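Local coordinates for SsfS6 (Streptomyces sp. SF2575, PDB 4FZR), which belongs to the erythromycin biosynthesis protein CIII-like family and has the two-domain GT-B fold of many glycosyltransferases, at residues Ile18-Gly23 with Val46-Ser51; Pro124-Thr129 with Pro146-Ser151. One frame throughout, in Å; residues are numbered along the deposited sequence.

Interaction 1: residues Ile18-Gly23 with Val46-Ser51; sequences ILVIAG and VLVAAS
Ile18-Gly23 and Val46-Ser51 lie on neighbouring parallel strands, paired in the buried central sheet of the N-terminal Rossmann-like domain. Four backbone hydrogen bonds hold them in register, Ile18 opposite Val46 through Ile21 opposite Ala49. Val20 bonds the residues before and after Val48: its N donates to Leu47 O at 2.8 Å, and its O receives Ala49 N at 2.7 Å. The second bond is the straighter, 169° at the hydrogen. In the first, the donor is tilted 29° from the carbonyl plane. Ala22 N to Ala49 O, at 2.9 Å, carries the ladder just past the end of strand 17-21.

Leu19, Leu47 and Ala49 share one face. CG of Leu19 stands anti to the backbone N (chi1 180°), and its CD1 reaches across to Ala49 CB at 3.8 Å. The same methyl is 3.2 Å from Leu47 O, off to one side of its carbonyl axis. Ile18, Val20, Val46 and Val48 occupy the other face. Here Val20 CG2 meets Val46 CG1 at 3.8 Å, the two side chains crossing obliquely. Val20 CB also rests against Val48 CG2 at 4.0 Å. Past the last bridge, where the first strand has ended, Ala50 CB packs on Gly23 O at 3.4 Å.

Ser51 OG hydrogen-bonds Asn53 OD1. Helix 93-122 covers the Leu19 face through Leu118, Ala119 and Trp122, and Phe222 of the second subunit packs on Leu47. Helix 33-41 covers the valine face through Ser36 and Leu39. Strand 126-130 flanks strand 17-21 on the edge away from 45-51.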
loop_
_atom_site.group_PDB
_atom_site.type_symbol
_atom_site.label_atom_id
_atom_site.label_comp_id
_atom_site.label_asym_id
_atom_site.label_seq_id
_atom_site.Cartn_x
_atom_site.Cartn_y
_atom_site.Cartn_z
ATOM N N ILE A 18 5.168 9.110 -11.996
ATOM C CA ILE A 18 5.706 9.898 -10.886
ATOM C C ILE A 18 6.822 9.163 -10.158
ATOM O O ILE A 18 6.628 8.069 -9.625
ATOM C CB ILE A 18 4.613 10.297 -9.856
ATOM C CG1 ILE A 18 3.416 10.935 -10.563
ATOM C CG2 ILE A 18 5.181 11.253 -8.804
ATOM C CD1 ILE A 18 2.332 9.946 -10.923
ATOM N N LEU A 19 8.001 9.776 -10.158
ATOM C CA LEU A 19 9.122 9.290 -9.374
ATOM C C LEU A 19 9.087 9.924 -7.978
ATOM O O LEU A 19 9.232 11.139 -7.832
ATOM C CB LEU A 19 10.440 9.617 -10.082
ATOM C CG LEU A 19 11.726 9.171 -9.379
ATOM C CD1 LEU A 19 11.713 7.680 -9.081
ATOM C CD2 LEU A 19 12.947 9.533 -10.211
ATOM N N VAL A 20 8.871 9.100 -6.957
ATOM C CA VAL A 20 8.888 9.567 -5.575
ATOM C C VAL A 20 10.299 9.433 -5.017
ATOM O O VAL A 20 10.808 8.324 -4.860
ATOM C CB VAL A 20 7.915 8.765 -4.689
ATOM C CG1 VAL A 20 7.785 9.416 -3.313
ATOM C CG2 VAL A 20 6.556 8.658 -5.367
ATOM N N ILE A 21 10.936 10.564 -4.731
ATOM C CA ILE A 21 12.311 10.558 -4.244
ATOM C C ILE A 21 12.340 10.781 -2.735
ATOM O O ILE A 21 12.036 11.871 -2.253
ATOM C CB ILE A 21 13.169 11.601 -4.991
ATOM C CG1 ILE A 21 13.332 11.168 -6.454
ATOM C CG2 ILE A 21 14.528 11.765 -4.317
ATOM C CD1 ILE A 21 14.133 12.112 -7.311
ATOM N N ALA A 22 12.699 9.728 -2.004
ATOM C CA ALA A 22 12.598 9.719 -0.544
ATOM C C ALA A 22 13.965 9.680 0.142
ATOM O O ALA A 22 15.005 9.688 -0.519
ATOM C CB ALA A 22 11.741 8.542 -0.089
ATOM N N GLY A 23 13.947 9.628 1.472
ATOM C CA GLY A 23 15.156 9.750 2.271
ATOM C C GLY A 23 15.866 8.448 2.595
ATOM O O GLY A 23 15.829 7.490 1.820
ATOM N N VAL A 46 3.910 4.737 -10.356
ATOM C CA VAL A 46 4.742 5.250 -9.271
ATOM C C VAL A 46 5.981 4.392 -9.032
ATOM O O VAL A 46 5.921 3.163 -9.065
ATOM C CB VAL A 46 3.937 5.357 -7.951
ATOM C CG1 VAL A 46 4.865 5.595 -6.763
ATOM C CG2 VAL A 46 2.898 6.464 -8.053
ATOM N N LEU A 47 7.107 5.055 -8.799
ATOM C CA LEU A 47 8.333 4.377 -8.410
ATOM C C LEU A 47 8.990 5.164 -7.278
ATOM O O LEU A 47 9.326 6.338 -7.439
ATOM C CB LEU A 47 9.284 4.259 -9.603
ATOM C CG LEU A 47 10.611 3.532 -9.357
ATOM C CD1 LEU A 47 10.382 2.115 -8.861
ATOM C CD2 LEU A 47 11.449 3.514 -10.621
ATOM N N VAL A 48 9.153 4.522 -6.126
ATOM C CA VAL A 48 9.773 5.178 -4.981
ATOM C C VAL A 48 11.271 4.907 -4.973
ATOM O O VAL A 48 11.703 3.754 -4.910
ATOM C CB VAL A 48 9.159 4.711 -3.651
ATOM C CG1 VAL A 48 9.827 5.423 -2.478
ATOM C CG2 VAL A 48 7.660 4.958 -3.655
ATOM N N ALA A 49 12.058 5.975 -5.051
ATOM C CA ALA A 49 13.508 5.857 -5.087
ATOM C C ALA A 49 14.112 6.355 -3.775
ATOM O O ALA A 49 13.820 7.465 -3.330
ATOM C CB ALA A 49 14.069 6.635 -6.270
ATOM N N ALA A 50 14.945 5.523 -3.155
ATOM C CA ALA A 50 15.549 5.859 -1.869
ATOM C C ALA A 50 16.799 5.017 -1.628
ATOM O O ALA A 50 17.177 4.203 -2.470
ATOM C CB ALA A 50 14.541 5.655 -0.742
ATOM N N SER A 51 17.442 5.216 -0.480
ATOM C CA SER A 51 18.640 4.456 -0.136
ATOM C C SER A 51 18.323 2.963 -0.022
ATOM O O SER A 51 17.207 2.580 0.330
ATOM C CB SER A 51 19.248 4.973 1.169
ATOM O OG SER A 51 18.381 4.743 2.267
#

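Interaction 2: residues Pro124-Thr129 with Pro146-Ser151; sequences PDLVLT and PWIEQS
Backbone hydrogen bonds pair strand 126-129, within Pro124-Thr129, with strand 147-150, within Pro146-Ser151, in parallel, Val127 opposite Trp147. Val127 N donates to Pro146 O at 3.3 Å, the longest of the four. Val127 O then takes Ile148 N at 2.7 Å, almost in line with the carbonyl (171°). Thr129 repeats the pattern two residues on: its N bonds Ile148 O and its O receives Gln150 N.

Apolar contacts differ on the two faces. Leu126 divides its two methyls between Pro146 and Ile148. CD1 packs on Pro146 CG at 3.6 Å, the side chains crossing at about a right angle. CD2 meets Ile148 CD1 at 3.4 Å. The other branch of Ile148, CG2, lies 4.0 Å from Leu128 CD1, so this one residue touches both leucines. On the opposite face Val127 CB meets Trp147 CB at 3.8 Å. Trp147 has CG between its backbone N and carbonyl carbon (chi1 66°), which lays the indole along the sheet toward Thr129. Thr129 CG2 approaches the ring obliquely, 3.6 Å from Trp147 CE3.

The polar groups find partners beyond the pair. With OG1 anti to the backbone N (chi1 -167°), Thr129 has CG2 on the indole side, and OG1 hydrogen-bonds Ile21 O and Ser133 O. Trp147 NE1 hydrogen-bonds Pro181 O, and buried Glu149 forms a salt bridge with Lys161 and a hydrogen bond with Ser186 OG.

Helix 135-143 connects the strands and packs on Val127, Thr129 and Trp147 through Pro137 and Ala140. Strand, helix and parallel strand form the beta-alpha-beta unit typical of Rossmann-like domains in GT-B proteins.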
loop_
_atom_site.group_PDB
_atom_site.type_symbol
_atom_site.label_atom_id
_atom_site.label_comp_id
_atom_site.label_asym_id
_atom_site.label_seq_id
_atom_site.Cartn_x
_atom_site.Cartn_y
_atom_site.Cartn_z
ATOM N N PRO A 124 10.182 10.076 -15.837
ATOM C CA PRO A 124 9.005 10.565 -15.115
ATOM C C PRO A 124 8.478 11.881 -15.663
ATOM O O PRO A 124 9.232 12.683 -16.210
ATOM C CB PRO A 124 9.527 10.764 -13.689
ATOM C CG PRO A 124 10.981 10.970 -13.843
ATOM C CD PRO A 124 11.400 10.141 -15.016
ATOM N N ASP A 125 7.175 12.085 -15.516
ATOM C CA ASP A 125 6.558 13.363 -15.826
ATOM C C ASP A 125 6.649 14.263 -14.605
ATOM O O ASP A 125 6.561 15.483 -14.712
ATOM C CB ASP A 125 5.081 13.181 -16.187
ATOM C CG ASP A 125 4.834 12.001 -17.106
ATOM O OD1 ASP A 125 5.557 11.862 -18.111
ATOM O OD2 ASP A 125 3.906 11.221 -16.816
ATOM N N LEU A 126 6.827 13.649 -13.440
ATOM C CA LEU A 126 6.659 14.353 -12.181
ATOM C C LEU A 126 7.560 13.769 -11.104
ATOM O O LEU A 126 7.796 12.562 -11.068
ATOM C CB LEU A 126 5.198 14.240 -11.742
ATOM C CG LEU A 126 4.575 15.337 -10.882
ATOM C CD1 LEU A 126 5.029 16.711 -11.318
ATOM C CD2 LEU A 126 3.068 15.225 -10.999
ATOM N N VAL A 127 8.068 14.635 -10.233
ATOM C CA VAL A 127 8.807 14.198 -9.057
ATOM C C VAL A 127 8.023 14.582 -7.812
ATOM O O VAL A 127 7.664 15.743 -7.632
ATOM C CB VAL A 127 10.222 14.830 -8.984
ATOM C CG1 VAL A 127 10.915 14.440 -7.684
ATOM C CG2 VAL A 127 11.067 14.400 -10.172
ATOM N N LEU A 128 7.730 13.591 -6.974
ATOM C CA LEU A 128 7.141 13.834 -5.662
ATOM C C LEU A 128 8.202 13.604 -4.592
ATOM O O LEU A 128 8.930 12.610 -4.630
ATOM C CB LEU A 128 5.942 12.913 -5.430
ATOM C CG LEU A 128 5.472 12.726 -3.982
ATOM C CD1 LEU A 128 4.994 14.038 -3.378
ATOM C CD2 LEU A 128 4.373 11.673 -3.915
ATOM N N THR A 129 8.295 14.521 -3.637
ATOM C CA THR A 129 9.363 14.457 -2.654
ATOM C C THR A 129 8.993 15.129 -1.334
ATOM O O THR A 129 7.969 15.802 -1.218
ATOM C CB THR A 129 10.637 15.117 -3.210
ATOM O OG1 THR A 129 11.756 14.794 -2.377
ATOM C CG2 THR A 129 10.469 16.625 -3.283
ATOM N N PRO A 146 8.251 19.259 -13.738
ATOM C CA PRO A 146 7.688 19.795 -12.492
ATOM C C PRO A 146 7.915 18.865 -11.302
ATOM O O PRO A 146 8.128 17.672 -11.496
ATOM C CB PRO A 146 6.189 19.910 -12.803
ATOM C CG PRO A 146 5.954 18.979 -13.944
ATOM C CD PRO A 146 7.212 18.964 -14.739
ATOM N N TRP A 147 7.876 19.401 -10.087
ATOM C CA TRP A 147 7.991 18.563 -8.898
ATOM C C TRP A 147 7.018 19.016 -7.817
ATOM O O TRP A 147 6.579 20.163 -7.802
ATOM C CB TRP A 147 9.431 18.543 -8.367
ATOM C CG TRP A 147 9.921 19.857 -7.854
ATOM C CD1 TRP A 147 10.305 20.936 -8.595
ATOM C CD2 TRP A 147 10.101 20.227 -6.481
ATOM N NE1 TRP A 147 10.705 21.958 -7.770
ATOM C CE2 TRP A 147 10.589 21.549 -6.467
ATOM C CE3 TRP A 147 9.893 19.571 -5.264
ATOM C CZ2 TRP A 147 10.872 22.227 -5.283
ATOM C CZ3 TRP A 147 10.171 20.246 -4.089
ATOM C CH2 TRP A 147 10.658 21.561 -4.106
ATOM N N ILE A 148 6.678 18.098 -6.921
ATOM C CA ILE A 148 5.737 18.381 -5.851
ATOM C C ILE A 148 6.427 18.218 -4.506
ATOM O O ILE A 148 7.209 17.289 -4.303
ATOM C CB ILE A 148 4.511 17.459 -5.934
ATOM C CG1 ILE A 148 3.672 17.830 -7.156
ATOM C CG2 ILE A 148 3.667 17.568 -4.674
ATOM C CD1 ILE A 148 3.120 16.643 -7.885
ATOM N N GLU A 149 6.129 19.137 -3.597
ATOM C CA GLU A 149 6.766 19.175 -2.292
ATOM C C GLU A 149 5.739 18.852 -1.217
ATOM O O GLU A 149 4.731 19.544 -1.093
ATOM C CB GLU A 149 7.350 20.570 -2.055
ATOM C CG GLU A 149 8.043 20.763 -0.714
ATOM C CD GLU A 149 8.458 22.208 -0.478
ATOM O OE1 GLU A 149 7.575 23.092 -0.485
ATOM O OE2 GLU A 149 9.666 22.465 -0.289
ATOM N N GLN A 150 5.983 17.794 -0.450
ATOM C CA GLN A 150 5.133 17.491 0.697
ATOM C C GLN A 150 5.884 17.693 2.009
ATOM O O GLN A 150 6.994 17.193 2.189
ATOM C CB GLN A 150 4.588 16.061 0.641
ATOM C CG GLN A 150 3.564 15.788 1.740
ATOM C CD GLN A 150 3.195 14.322 1.887
ATOM O OE1 GLN A 150 2.941 13.627 0.903
ATOM N NE2 GLN A 150 3.157 13.848 3.129
ATOM N N SER A 151 5.265 18.436 2.920
ATOM C CA SER A 151 5.762 18.554 4.282
ATOM C C SER A 151 5.325 17.336 5.085
ATOM O O SER A 151 4.170 16.922 5.016
ATOM C CB SER A 151 5.228 19.824 4.946
ATOM O OG SER A 151 5.390 19.761 6.351
#

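Interactions 1 and 2 belong to the same parallel sheet, with centres about 10 Å apart. Strands 17-21 and 126-130 are neighbours, so the order runs 45-51, 17-21, 126-130, 147-150. Probable hydrogen bonds from Leu19 N to Leu126 O and from Ile21 N to Leu128 O, both 2.9 Å, stitch the pairs together. Interaction 1 is wholly buried and relies on small and branched aliphatic side chains. Interaction 2 is mostly buried but has exposed Pro146 at the start of its second segment, and adds an indole and buried polar groups. Helix 33-41 touches both contacts. The second subunit reaches interaction 1 but touches neither segment of interaction 2.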